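Local coordinates for anopheles gambiae adenosine kinase (Anopheles gambiae, PDB 3LOO), which phosphorylates adenosine to AMP, probably with ATP as phosphate donor, and is captured here with the bisubstrate-like dinucleotide P1,P4-di(adenosine-5') tetraphosphate, at residues A[36-41]-A[73-78]; A[40-45]-A[142-147]; A[107-112]-A[134-139]; A[241-246]-A[254-259]. One frame throughout, in Å; residues are numbered along the deposited sequence.

In the fold
Contacts 1, 2 and 3 all reach the five-stranded sheet of the chain, while contact 4 lies on the nine-stranded one, about 35 Å centre to centre from contact 3 and on the other side of the chain's centre. Contacts 1 and 2 share Val40 and Glu41 and touch directly. Contact 3 meets contact 1 through the hydroxyls of Tyr77 and Tyr111, and shares strand 137-144 with contact 2. In all four, buried residues (Ile36, Val40, Thr136, Ile259) sit beside exposed ones (Glu76, Lys42, Pro135, Glu254). Their chemistry differs: backbone pairing at an edge strand in contact 1, a backbone bond with apolar packing in contact 2, a carboxylate-centred network in contact 3, and largely apolar helix packing without a hydrogen bond across it in contact 4.

Contact 1: A[36-41]-A[73-78]; sequences ISAVVE and YQAEYI
Ile36 turns its two branches to different partners: with chi1 at -55°, CG1 stands anti to the carbonyl carbon and meets Tyr77, while CG2, trans to the backbone N, is sent to Ala75. The second fit is tight, Ile36 CG2 lying 3.4 Å from Ala75 CB, closer than ordinary van der Waals contact. Ile36 CG1 reaches the Tyr77 ring at its edge, in the ring plane, 3.7 Å from Tyr77 CE1, the two side chains running alongside one another. One residue on, Ser37 and Glu76 form the hydrogen-bonded antiparallel pair: Ser37 N donates to Glu76 O and Glu76 N returns a bond to Ser37 O, each 2.9 Å long and nearly straight. This joins edge strand 76-80 to strand 33-39 in the five-stranded sheet here, which corresponds to the lid of pfkB-family kinases. Ile36 and Tyr77 occupy the face covered by helix 64-73; Ser37 and Glu76 occupy the other. Past the paired residues, Ala38 CB abuts Tyr73 CB at 3.9 Å. Val40 then crosses Tyr73 at about a right angle and lays CG1 over one face of its ring, a CH-pi contact of 4.2 Å to the centroid. The Tyr77 hydroxyl is hydrogen-bonded to that of Tyr111.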
loop_
_atom_site.group_PDB
_atom_site.type_symbol
_atom_site.label_atom_id
_atom_site.label_comp_id
_atom_site.label_asym_id
_atom_site.label_seq_id
_atom_site.Cartn_x
_atom_site.Cartn_y
_atom_site.Cartn_z
ATOM N N ILE A 36 -8.688 -2.655 13.113
ATOM C CA ILE A 36 -9.620 -3.213 14.077
ATOM C C ILE A 36 -10.523 -4.177 13.310
ATOM O O ILE A 36 -11.402 -3.784 12.548
ATOM C CB ILE A 36 -10.416 -2.096 14.801
ATOM C CG1 ILE A 36 -9.466 -1.106 15.443
ATOM C CG2 ILE A 36 -11.359 -2.667 15.848
ATOM C CD1 ILE A 36 -10.149 0.123 15.966
ATOM N N SER A 37 -10.290 -5.455 13.534
ATOM C CA SER A 37 -10.790 -6.481 12.657
ATOM C C SER A 37 -11.813 -7.355 13.347
ATOM O O SER A 37 -11.547 -7.836 14.421
ATOM C CB SER A 37 -9.617 -7.352 12.218
ATOM O OG SER A 37 -10.047 -8.218 11.180
ATOM N N ALA A 38 -12.956 -7.600 12.718
ATOM C CA ALA A 38 -13.980 -8.472 13.320
ATOM C C ALA A 38 -14.883 -9.153 12.311
ATOM O O ALA A 38 -15.059 -8.694 11.168
ATOM C CB ALA A 38 -14.838 -7.701 14.371
ATOM N N VAL A 39 -15.460 -10.266 12.748
ATOM C CA VAL A 39 -16.526 -10.907 12.010
ATOM C C VAL A 39 -17.834 -10.222 12.370
ATOM O O VAL A 39 -18.151 -10.023 13.538
ATOM C CB VAL A 39 -16.555 -12.434 12.272
ATOM C CG1 VAL A 39 -17.849 -13.072 11.704
ATOM C CG2 VAL A 39 -15.308 -13.053 11.657
ATOM N N VAL A 40 -18.581 -9.806 11.360
ATOM C CA VAL A 40 -19.852 -9.153 11.617
ATOM C C VAL A 40 -20.857 -9.621 10.591
ATOM O O VAL A 40 -20.483 -10.296 9.623
ATOM C CB VAL A 40 -19.727 -7.592 11.562
ATOM C CG1 VAL A 40 -18.539 -7.104 12.382
ATOM C CG2 VAL A 40 -19.657 -7.083 10.127
ATOM N N GLU A 41 -22.122 -9.237 10.785
ATOM C CA GLU A 41 -23.183 -9.525 9.803
ATOM C C GLU A 41 -23.712 -8.251 9.152
ATOM O O GLU A 41 -23.395 -7.146 9.610
ATOM C CB GLU A 41 -24.302 -10.359 10.453
ATOM C CG GLU A 41 -23.925 -11.843 10.568
ATOM C CD GLU A 41 -24.936 -12.684 11.354
ATOM O OE1 GLU A 41 -26.077 -12.879 10.879
ATOM O OE2 GLU A 41 -24.569 -13.181 12.441
ATOM N N TYR A 73 -18.088 -6.645 19.308
ATOM C CA TYR A 73 -17.717 -7.681 18.338
ATOM C C TYR A 73 -16.374 -8.331 18.592
ATOM O O TYR A 73 -15.902 -9.109 17.765
ATOM C CB TYR A 73 -17.812 -7.187 16.889
ATOM C CG TYR A 73 -19.231 -6.929 16.427
ATOM C CD1 TYR A 73 -19.962 -7.920 15.776
ATOM C CD2 TYR A 73 -19.831 -5.701 16.647
ATOM C CE1 TYR A 73 -21.268 -7.685 15.345
ATOM C CE2 TYR A 73 -21.124 -5.453 16.222
ATOM C CZ TYR A 73 -21.833 -6.444 15.573
ATOM O OH TYR A 73 -23.115 -6.170 15.165
ATOM N N GLN A 74 -15.769 -8.024 19.738
ATOM C CA GLN A 74 -14.542 -8.703 20.166
ATOM C C GLN A 74 -13.473 -8.492 19.102
ATOM O O GLN A 74 -12.874 -9.446 18.653
ATOM C CB GLN A 74 -14.801 -10.220 20.340
ATOM C CG GLN A 74 -15.777 -10.601 21.473
ATOM C CD GLN A 74 -15.557 -9.739 22.712
ATOM O OE1 GLN A 74 -16.017 -8.588 22.777
ATOM N NE2 GLN A 74 -14.835 -10.279 23.689
ATOM N N ALA A 75 -13.300 -7.251 18.646
ATOM C CA ALA A 75 -12.412 -6.981 17.507
ATOM C C ALA A 75 -10.944 -7.156 17.891
ATOM O O ALA A 75 -10.559 -6.965 19.046
ATOM C CB ALA A 75 -12.661 -5.595 16.925
ATOM N N GLU A 76 -10.141 -7.512 16.902
ATOM C CA GLU A 76 -8.739 -7.763 17.101
ATOM C C GLU A 76 -7.956 -6.533 16.632
ATOM O O GLU A 76 -8.354 -5.841 15.699
ATOM C CB GLU A 76 -8.339 -9.002 16.299
ATOM C CG GLU A 76 -7.003 -9.547 16.655
ATOM C CD GLU A 76 -6.536 -10.703 15.758
ATOM O OE1 GLU A 76 -7.347 -11.221 14.955
ATOM O OE2 GLU A 76 -5.341 -11.093 15.873
ATOM N N TYR A 77 -6.846 -6.257 17.284
ATOM C CA TYR A 77 -5.979 -5.161 16.861
ATOM C C TYR A 77 -4.842 -5.702 16.006
ATOM O O TYR A 77 -4.116 -6.594 16.437
ATOM C CB TYR A 77 -5.382 -4.465 18.085
ATOM C CG TYR A 77 -6.321 -3.538 18.832
ATOM C CD1 TYR A 77 -7.258 -2.736 18.139
ATOM C CD2 TYR A 77 -6.224 -3.391 20.220
ATOM C CE1 TYR A 77 -8.107 -1.851 18.831
ATOM C CE2 TYR A 77 -7.073 -2.504 20.919
ATOM C CZ TYR A 77 -8.003 -1.743 20.218
ATOM O OH TYR A 77 -8.803 -0.842 20.891
ATOM N N ILE A 78 -4.665 -5.160 14.804
ATOM C CA ILE A 78 -3.596 -5.629 13.937
ATOM C C ILE A 78 -2.911 -4.449 13.328
ATOM O O ILE A 78 -3.570 -3.549 12.814
ATOM C CB ILE A 78 -4.084 -6.614 12.817
ATOM C CG1 ILE A 78 -4.983 -7.702 13.403
ATOM C CG2 ILE A 78 -2.874 -7.268 12.157
ATOM C CD1 ILE A 78 -5.914 -8.429 12.363
#

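Contact 2: A[40-45]-A[142-147]; sequences VEKDLL and LVTGTQ
Val40 N donates to Val143 O across the contact at 2.9 Å, almost straight, with 173° at the hydrogen. The bond carries the ladder between neighbouring strands 33-39 and 137-144 one step past the end of the first. Val40 O comes within 3.0 Å of the same Val143 O, two acceptors without a bond, and Thr144 OG1 approaches Val40 O to 3.1 Å. A Thr144 chi1 of -63° swings the hydroxyl to the side away from its own carbonyl carbon and leaves CG2 trans to the backbone N, from where Thr144 CG2 meets Lys42 CE at 3.6 Å. In the lid sheet, strand 137-144 turns back into 147-153 through a two-residue beta hairpin with a type II' turn, and Gly145 takes its positive-phi corner. Thr144 and Gln147 close that turn with a backbone bond in each direction. Helix 42-47 packs beside the strand: the side chains of Leu45 and Leu142 run antiparallel past one another, and Leu45 CD2 presses on Leu142 CD1 at a tight 3.5 Å. Val40 CG2 lies 4.0 Å from Leu142 CB, while Leu69 of helix 64-73 touches both Leu44 and Leu142.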
loop_
_atom_site.group_PDB
_atom_site.type_symbol
_atom_site.label_atom_id
_atom_site.label_comp_id
_atom_site.label_asym_id
_atom_site.label_seq_id
_atom_site.Cartn_x
_atom_site.Cartn_y
_atom_site.Cartn_z
ATOM N N VAL A 40 -18.581 -9.806 11.360
ATOM C CA VAL A 40 -19.852 -9.153 11.617
ATOM C C VAL A 40 -20.857 -9.621 10.591
ATOM O O VAL A 40 -20.483 -10.296 9.623
ATOM C CB VAL A 40 -19.727 -7.592 11.562
ATOM C CG1 VAL A 40 -18.539 -7.104 12.382
ATOM C CG2 VAL A 40 -19.657 -7.083 10.127
ATOM N N GLU A 41 -22.122 -9.237 10.785
ATOM C CA GLU A 41 -23.183 -9.525 9.803
ATOM C C GLU A 41 -23.712 -8.251 9.152
ATOM O O GLU A 41 -23.395 -7.146 9.610
ATOM C CB GLU A 41 -24.302 -10.359 10.453
ATOM C CG GLU A 41 -23.925 -11.843 10.568
ATOM C CD GLU A 41 -24.936 -12.684 11.354
ATOM O OE1 GLU A 41 -26.077 -12.879 10.879
ATOM O OE2 GLU A 41 -24.569 -13.181 12.441
ATOM N N LYS A 42 -24.534 -8.411 8.109
ATOM C CA LYS A 42 -25.005 -7.297 7.260
ATOM C C LYS A 42 -25.672 -6.155 7.990
ATOM O O LYS A 42 -25.573 -5.010 7.547
ATOM C CB LYS A 42 -25.962 -7.782 6.171
ATOM C CG LYS A 42 -25.277 -8.232 4.907
ATOM C CD LYS A 42 -25.255 -9.753 4.753
ATOM C CE LYS A 42 -24.215 -10.180 3.704
ATOM N NZ LYS A 42 -23.815 -9.038 2.807
ATOM N N ASP A 43 -26.354 -6.454 9.105
ATOM C CA ASP A 43 -27.012 -5.399 9.872
ATOM C C ASP A 43 -26.009 -4.396 10.393
ATOM O O ASP A 43 -26.317 -3.206 10.500
ATOM C CB ASP A 43 -27.870 -5.963 11.023
ATOM C CG ASP A 43 -27.106 -6.956 11.885
ATOM O OD1 ASP A 43 -27.391 -7.018 13.104
ATOM O OD2 ASP A 43 -26.227 -7.672 11.342
ATOM N N LEU A 44 -24.801 -4.854 10.717
ATOM C CA LEU A 44 -23.759 -3.889 11.099
ATOM C C LEU A 44 -23.384 -2.982 9.916
ATOM O O LEU A 44 -23.347 -1.778 10.053
ATOM C CB LEU A 44 -22.537 -4.557 11.740
ATOM C CG LEU A 44 -21.497 -3.554 12.244
ATOM C CD1 LEU A 44 -22.019 -2.782 13.437
ATOM C CD2 LEU A 44 -20.257 -4.289 12.621
ATOM N N LEU A 45 -23.146 -3.570 8.756
ATOM C CA LEU A 45 -22.889 -2.782 7.541
ATOM C C LEU A 45 -24.003 -1.782 7.214
ATOM O O LEU A 45 -23.731 -0.615 6.903
ATOM C CB LEU A 45 -22.704 -3.706 6.338
ATOM C CG LEU A 45 -21.605 -4.768 6.387
ATOM C CD1 LEU A 45 -21.305 -5.217 4.973
ATOM C CD2 LEU A 45 -20.335 -4.236 7.043
ATOM N N LEU A 142 -14.118 -5.249 8.351
ATOM C CA LEU A 142 -15.316 -6.010 8.685
ATOM C C LEU A 142 -15.426 -7.209 7.779
ATOM O O LEU A 142 -15.479 -7.066 6.558
ATOM C CB LEU A 142 -16.562 -5.129 8.534
ATOM C CG LEU A 142 -16.505 -3.795 9.257
ATOM C CD1 LEU A 142 -17.841 -3.096 9.194
ATOM C CD2 LEU A 142 -16.095 -4.033 10.703
ATOM N N VAL A 143 -15.456 -8.391 8.384
ATOM C CA VAL A 143 -15.567 -9.642 7.636
ATOM C C VAL A 143 -17.014 -10.159 7.669
ATOM O O VAL A 143 -17.589 -10.381 8.747
ATOM C CB VAL A 143 -14.602 -10.700 8.203
ATOM C CG1 VAL A 143 -14.864 -12.060 7.572
ATOM C CG2 VAL A 143 -13.171 -10.258 7.998
ATOM N N THR A 144 -17.604 -10.306 6.486
ATOM C CA THR A 144 -18.958 -10.843 6.334
ATOM C C THR A 144 -18.909 -11.902 5.245
ATOM O O THR A 144 -18.675 -11.581 4.069
ATOM C CB THR A 144 -19.973 -9.775 5.942
ATOM O OG1 THR A 144 -20.060 -8.790 6.983
ATOM C CG2 THR A 144 -21.334 -10.403 5.776
ATOM N N GLY A 145 -19.121 -13.155 5.656
ATOM C CA GLY A 145 -18.945 -14.311 4.778
ATOM C C GLY A 145 -17.517 -14.311 4.272
ATOM O O GLY A 145 -16.587 -14.279 5.072
ATOM N N THR A 146 -17.348 -14.324 2.947
ATOM C CA THR A 146 -16.014 -14.257 2.310
ATOM C C THR A 146 -15.702 -12.848 1.758
ATOM O O THR A 146 -14.697 -12.631 1.069
ATOM C CB THR A 146 -15.870 -15.296 1.169
ATOM O OG1 THR A 146 -16.826 -14.993 0.141
ATOM C CG2 THR A 146 -16.119 -16.719 1.686
ATOM N N GLN A 147 -16.569 -11.892 2.074
ATOM C CA GLN A 147 -16.371 -10.495 1.701
ATOM C C GLN A 147 -15.744 -9.682 2.840
ATOM O O GLN A 147 -15.839 -10.055 4.020
ATOM C CB GLN A 147 -17.709 -9.896 1.272
ATOM C CG GLN A 147 -18.419 -10.735 0.207
ATOM C CD GLN A 147 -19.312 -9.885 -0.667
ATOM O OE1 GLN A 147 -20.415 -9.490 -0.260
ATOM N NE2 GLN A 147 -18.845 -9.594 -1.883
#

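Contact 3: A[107-112]-A[134-139]; sequences GQDEYA and SPTGTC
Asp109 grips Thr136 with both carboxylate oxygens. Asp109 OD2 accepts from Thr136 N at 2.7 Å and Asp109 OD1 from Thr136 OG1 at 2.8 Å, each met on the syn side and some 16° to 17° out of the carboxylate plane. The hydroxyl is itself an acceptor, for Gly107 N approaches Thr136 OG1 to 2.8 Å, so this one oxygen relays between backbone and carboxylate. Asp109 OD1 also takes Ala112 N at 2.9 Å, nearly along the C-O direction; this is the N-cap bond of helix 110-122, and three bonds therefore fix the rotation of the carboxylate. A chi1 of 55°, which sets CG between the backbone N and the carbonyl carbon, folds Asp109 back over the helix start to make this possible. Next outward, Tyr111 CB packs on Thr136 CB at 3.6 Å, and Thr138 CG2 approaches the Tyr111 ring obliquely, 3.6 Å from Tyr111 CE2. A water bridges Gln108 N and Ser134 O. Farther on, the Tyr111 ring makes an edge-to-face pair with Tyr77, and Cys139 touches the bound dinucleotide. The whole is a capped helix start whose aspartate also binds the chain entering strand 137-144, joining the Rossmann-like large domain to the lid, the two-domain build of pfkB-family kinases.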
loop_
_atom_site.group_PDB
_atom_site.type_symbol
_atom_site.label_atom_id
_atom_site.label_comp_id
_atom_site.label_asym_id
_atom_site.label_seq_id
_atom_site.Cartn_x
_atom_site.Cartn_y
_atom_site.Cartn_z
ATOM N N GLY A 107 -0.405 9.334 16.318
ATOM C CA GLY A 107 -0.721 10.133 17.501
ATOM C C GLY A 107 0.329 9.852 18.563
ATOM O O GLY A 107 1.290 9.093 18.330
ATOM N N GLN A 108 0.139 10.436 19.746
ATOM C CA GLN A 108 1.000 10.108 20.873
ATOM C C GLN A 108 0.204 9.316 21.868
ATOM O O GLN A 108 -0.270 9.871 22.858
ATOM C CB GLN A 108 1.548 11.375 21.509
ATOM C CG GLN A 108 2.786 11.822 20.807
ATOM C CD GLN A 108 3.080 13.255 21.064
ATOM O OE1 GLN A 108 2.233 13.981 21.549
ATOM N NE2 GLN A 108 4.291 13.672 20.768
ATOM N N ASP A 109 0.038 8.028 21.606
ATOM C CA ASP A 109 -0.994 7.276 22.294
ATOM C C ASP A 109 -0.644 5.823 22.310
ATOM O O ASP A 109 0.410 5.463 21.801
ATOM C CB ASP A 109 -2.383 7.523 21.671
ATOM C CG ASP A 109 -2.437 7.243 20.176
ATOM O OD1 ASP A 109 -1.510 6.618 19.638
ATOM O OD2 ASP A 109 -3.430 7.631 19.536
ATOM N N GLU A 110 -1.486 4.987 22.902
ATOM C CA GLU A 110 -1.202 3.558 22.953
ATOM C C GLU A 110 -1.189 2.928 21.554
ATOM O O GLU A 110 -0.455 1.984 21.330
ATOM C CB GLU A 110 -2.262 2.779 23.727
ATOM C CG GLU A 110 -2.530 3.175 25.123
ATOM C CD GLU A 110 -3.543 2.237 25.738
ATOM O OE1 GLU A 110 -4.724 2.602 25.811
ATOM O OE2 GLU A 110 -3.153 1.095 26.067
ATOM N N TYR A 111 -2.068 3.404 20.666
ATOM C CA TYR A 111 -2.189 2.818 19.331
ATOM C C TYR A 111 -0.902 3.021 18.579
ATOM O O TYR A 111 -0.487 2.121 17.892
ATOM C CB TYR A 111 -3.369 3.423 18.532
ATOM C CG TYR A 111 -4.741 2.911 18.918
ATOM C CD1 TYR A 111 -4.908 1.882 19.854
ATOM C CD2 TYR A 111 -5.886 3.454 18.329
ATOM C CE1 TYR A 111 -6.180 1.398 20.178
ATOM C CE2 TYR A 111 -7.132 2.981 18.621
ATOM C CZ TYR A 111 -7.283 1.959 19.552
ATOM O OH TYR A 111 -8.556 1.527 19.847
ATOM N N ALA A 112 -0.282 4.209 18.701
ATOM C CA ALA A 112 0.988 4.456 18.038
ATOM C C ALA A 112 2.095 3.498 18.527
ATOM O O ALA A 112 2.924 3.091 17.713
ATOM C CB ALA A 112 1.439 5.913 18.177
ATOM N N SER A 134 -4.265 14.758 17.338
ATOM C CA SER A 134 -5.120 13.638 16.925
ATOM C C SER A 134 -4.619 12.291 17.440
ATOM O O SER A 134 -3.398 12.082 17.615
ATOM C CB SER A 134 -5.300 13.568 15.395
ATOM O OG SER A 134 -5.618 14.842 14.855
ATOM N N PRO A 135 -5.562 11.360 17.677
ATOM C CA PRO A 135 -5.139 10.009 17.994
ATOM C C PRO A 135 -4.652 9.280 16.728
ATOM O O PRO A 135 -5.017 9.666 15.630
ATOM C CB PRO A 135 -6.428 9.345 18.494
ATOM C CG PRO A 135 -7.549 10.089 17.779
ATOM C CD PRO A 135 -7.031 11.479 17.499
ATOM N N THR A 136 -3.880 8.203 16.899
ATOM C CA THR A 136 -3.487 7.328 15.781
ATOM C C THR A 136 -4.702 6.864 14.986
ATOM O O THR A 136 -5.736 6.611 15.555
ATOM C CB THR A 136 -2.560 6.178 16.280
ATOM O OG1 THR A 136 -1.399 6.779 16.892
ATOM C CG2 THR A 136 -2.099 5.243 15.149
ATOM N N GLY A 137 -4.572 6.811 13.660
ATOM C CA GLY A 137 -5.641 6.409 12.768
ATOM C C GLY A 137 -5.864 4.913 12.876
ATOM O O GLY A 137 -4.981 4.164 13.323
ATOM N N THR A 138 -7.054 4.482 12.468
ATOM C CA THR A 138 -7.437 3.100 12.557
ATOM C C THR A 138 -8.175 2.763 11.272
ATOM O O THR A 138 -8.627 3.671 10.539
ATOM C CB THR A 138 -8.397 2.830 13.764
ATOM O OG1 THR A 138 -9.596 3.624 13.635
ATOM C CG2 THR A 138 -7.729 3.142 15.093
ATOM N N CYS A 139 -8.325 1.474 11.010
ATOM C CA CYS A 139 -9.106 1.049 9.873
ATOM C C CYS A 139 -9.982 -0.109 10.330
ATOM O O CYS A 139 -9.465 -1.116 10.797
ATOM C CB CYS A 139 -8.199 0.610 8.692
ATOM S SG CYS A 139 -9.147 0.044 7.237
HETATM O O HOH W 1 -2.247 11.777 20.044
#

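Contact 4: A[241-246]-A[254-259]; sequences EAIALA and EDLREI
Ile243 and Ile259 bury the most surface in this contact of helix 239-248 with helix 256-264 and the residues leading into it, with Glu254 next. Ile243 reaches across with both branches, which a chi1 of -67° splits between two neighbours: Ile243 CG2 lies 3.9 Å from Glu254 CG, while Ile243 CG1 passes 4.0 Å from Leu256 CD2. The glutamate lies along the isoleucine methyl from CG to the carboxylate, its extended chain crossing at a slant, and the carboxylate has a long, weak ion pair with Lys247. Ile259 comes from the other helix and settles over two alanines one turn apart, with its CD1 4.2 Å from Ile243 CG1. Ile259 CD1 touches Ala246 CB at 3.6 Å, and Ile259 CG2 rests on Ala242 O, also at 3.6 Å, an oxygen already taken by Ala246 N in the helical ladder. Ala242 CB meets Leu256 CD2 at 3.9 Å, and the small methyls let the larger side chains of helix 256-264 approach helix 239-248. Both helices belong to the crossover connection between strands 234-238 and 276-281, parallel neighbours in the nine-stranded sheet of the large alpha/beta domain; Ala242 touches Ile279 there, and Leu256 touches Gln281 and Leu287. No hydrogen bond spans the two segments. The second helix is capped from within: Asp255 OD1 accepts from Glu258 N at 3.2 Å, the donor standing above the carboxylate plane.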
loop_
_atom_site.group_PDB
_atom_site.type_symbol
_atom_site.label_atom_id
_atom_site.label_comp_id
_atom_site.label_asym_id
_atom_site.label_seq_id
_atom_site.Cartn_x
_atom_site.Cartn_y
_atom_site.Cartn_z
ATOM N N GLU A 241 -9.470 -1.793 -9.084
ATOM C CA GLU A 241 -8.860 -0.471 -9.116
ATOM C C GLU A 241 -8.478 -0.093 -10.516
ATOM O O GLU A 241 -8.604 1.079 -10.917
ATOM C CB GLU A 241 -7.617 -0.454 -8.189
ATOM C CG GLU A 241 -8.034 -0.444 -6.710
ATOM C CD GLU A 241 -7.147 -1.279 -5.778
ATOM O OE1 GLU A 241 -5.953 -1.547 -6.067
ATOM O OE2 GLU A 241 -7.663 -1.644 -4.698
ATOM N N ALA A 242 -7.984 -1.070 -11.269
ATOM C CA ALA A 242 -7.679 -0.851 -12.675
ATOM C C ALA A 242 -8.944 -0.454 -13.513
ATOM O O ALA A 242 -8.912 0.499 -14.320
ATOM C CB ALA A 242 -6.953 -2.072 -13.267
ATOM N N ILE A 243 -10.030 -1.184 -13.314
ATOM C CA ILE A 243 -11.351 -0.838 -13.928
ATOM C C ILE A 243 -11.850 0.537 -13.469
ATOM O O ILE A 243 -12.245 1.373 -14.292
ATOM C CB ILE A 243 -12.367 -1.980 -13.667
ATOM C CG1 ILE A 243 -11.900 -3.200 -14.458
ATOM C CG2 ILE A 243 -13.863 -1.542 -13.959
ATOM C CD1 ILE A 243 -12.519 -4.560 -13.988
ATOM N N ALA A 244 -11.759 0.812 -12.164
ATOM C CA ALA A 244 -12.115 2.110 -11.659
ATOM C C ALA A 244 -11.300 3.223 -12.343
ATOM O O ALA A 244 -11.851 4.269 -12.739
ATOM C CB ALA A 244 -11.947 2.140 -10.108
ATOM N N LEU A 245 -9.999 3.007 -12.529
ATOM C CA LEU A 245 -9.168 3.996 -13.205
ATOM C C LEU A 245 -9.601 4.218 -14.676
ATOM O O LEU A 245 -9.682 5.356 -15.152
ATOM C CB LEU A 245 -7.679 3.597 -13.143
ATOM C CG LEU A 245 -6.675 4.541 -13.822
ATOM C CD1 LEU A 245 -5.275 4.248 -13.348
ATOM C CD2 LEU A 245 -6.670 4.301 -15.328
ATOM N N ALA A 246 -9.826 3.112 -15.370
ATOM C CA ALA A 246 -10.290 3.090 -16.754
ATOM C C ALA A 246 -11.591 3.897 -16.956
ATOM O O ALA A 246 -11.691 4.649 -17.929
ATOM C CB ALA A 246 -10.478 1.654 -17.217
ATOM N N GLU A 254 -13.285 -2.708 -19.981
ATOM C CA GLU A 254 -13.045 -3.356 -18.708
ATOM C C GLU A 254 -12.022 -4.480 -18.816
ATOM O O GLU A 254 -11.776 -5.177 -17.844
ATOM C CB GLU A 254 -14.352 -3.844 -18.079
ATOM C CG GLU A 254 -15.069 -2.700 -17.452
ATOM C CD GLU A 254 -16.363 -3.067 -16.787
ATOM O OE1 GLU A 254 -16.674 -4.272 -16.667
ATOM O OE2 GLU A 254 -17.064 -2.124 -16.367
ATOM N N ASP A 255 -11.429 -4.610 -20.001
ATOM C CA ASP A 255 -10.368 -5.560 -20.316
ATOM C C ASP A 255 -9.070 -5.119 -19.625
ATOM O O ASP A 255 -8.498 -4.061 -19.937
ATOM C CB ASP A 255 -10.204 -5.618 -21.851
ATOM C CG ASP A 255 -9.098 -6.577 -22.320
ATOM O OD1 ASP A 255 -8.067 -6.773 -21.640
ATOM O OD2 ASP A 255 -9.242 -7.103 -23.444
ATOM N N LEU A 256 -8.629 -5.924 -18.672
ATOM C CA LEU A 256 -7.502 -5.544 -17.826
ATOM C C LEU A 256 -6.202 -5.436 -18.601
ATOM O O LEU A 256 -5.370 -4.571 -18.311
ATOM C CB LEU A 256 -7.330 -6.549 -16.696
ATOM C CG LEU A 256 -8.419 -6.572 -15.637
ATOM C CD1 LEU A 256 -8.117 -7.728 -14.722
ATOM C CD2 LEU A 256 -8.490 -5.239 -14.879
ATOM N N ARG A 257 -6.012 -6.320 -19.587
ATOM C CA ARG A 257 -4.784 -6.283 -20.390
ATOM C C ARG A 257 -4.698 -4.965 -21.158
ATOM O O ARG A 257 -3.671 -4.302 -21.159
ATOM C CB ARG A 257 -4.702 -7.502 -21.333
ATOM C CG ARG A 257 -4.503 -8.822 -20.562
ATOM C CD ARG A 257 -4.758 -10.040 -21.420
ATOM N NE ARG A 257 -4.483 -11.259 -20.653
ATOM C CZ ARG A 257 -5.265 -11.729 -19.678
ATOM N NH1 ARG A 257 -6.371 -11.082 -19.320
ATOM N NH2 ARG A 257 -4.940 -12.847 -19.040
ATOM N N GLU A 258 -5.809 -4.568 -21.768
ATOM C CA GLU A 258 -5.878 -3.330 -22.515
ATOM C C GLU A 258 -5.679 -2.124 -21.611
ATOM O O GLU A 258 -4.994 -1.162 -21.969
ATOM C CB GLU A 258 -7.246 -3.247 -23.221
ATOM C CG GLU A 258 -7.553 -1.886 -23.835
ATOM C CD GLU A 258 -6.635 -1.562 -25.004
ATOM O OE1 GLU A 258 -6.037 -2.511 -25.578
ATOM O OE2 GLU A 258 -6.510 -0.349 -25.351
ATOM N N ILE A 259 -6.308 -2.160 -20.441
ATOM C CA ILE A 259 -6.178 -1.054 -19.491
ATOM C C ILE A 259 -4.700 -0.929 -19.087
ATOM O O ILE A 259 -4.147 0.151 -19.140
ATOM C CB ILE A 259 -7.112 -1.235 -18.245
ATOM C CG1 ILE A 259 -8.595 -1.127 -18.641
ATOM C CG2 ILE A 259 -6.800 -0.168 -17.155
ATOM C CD1 ILE A 259 -9.535 -1.818 -17.650
#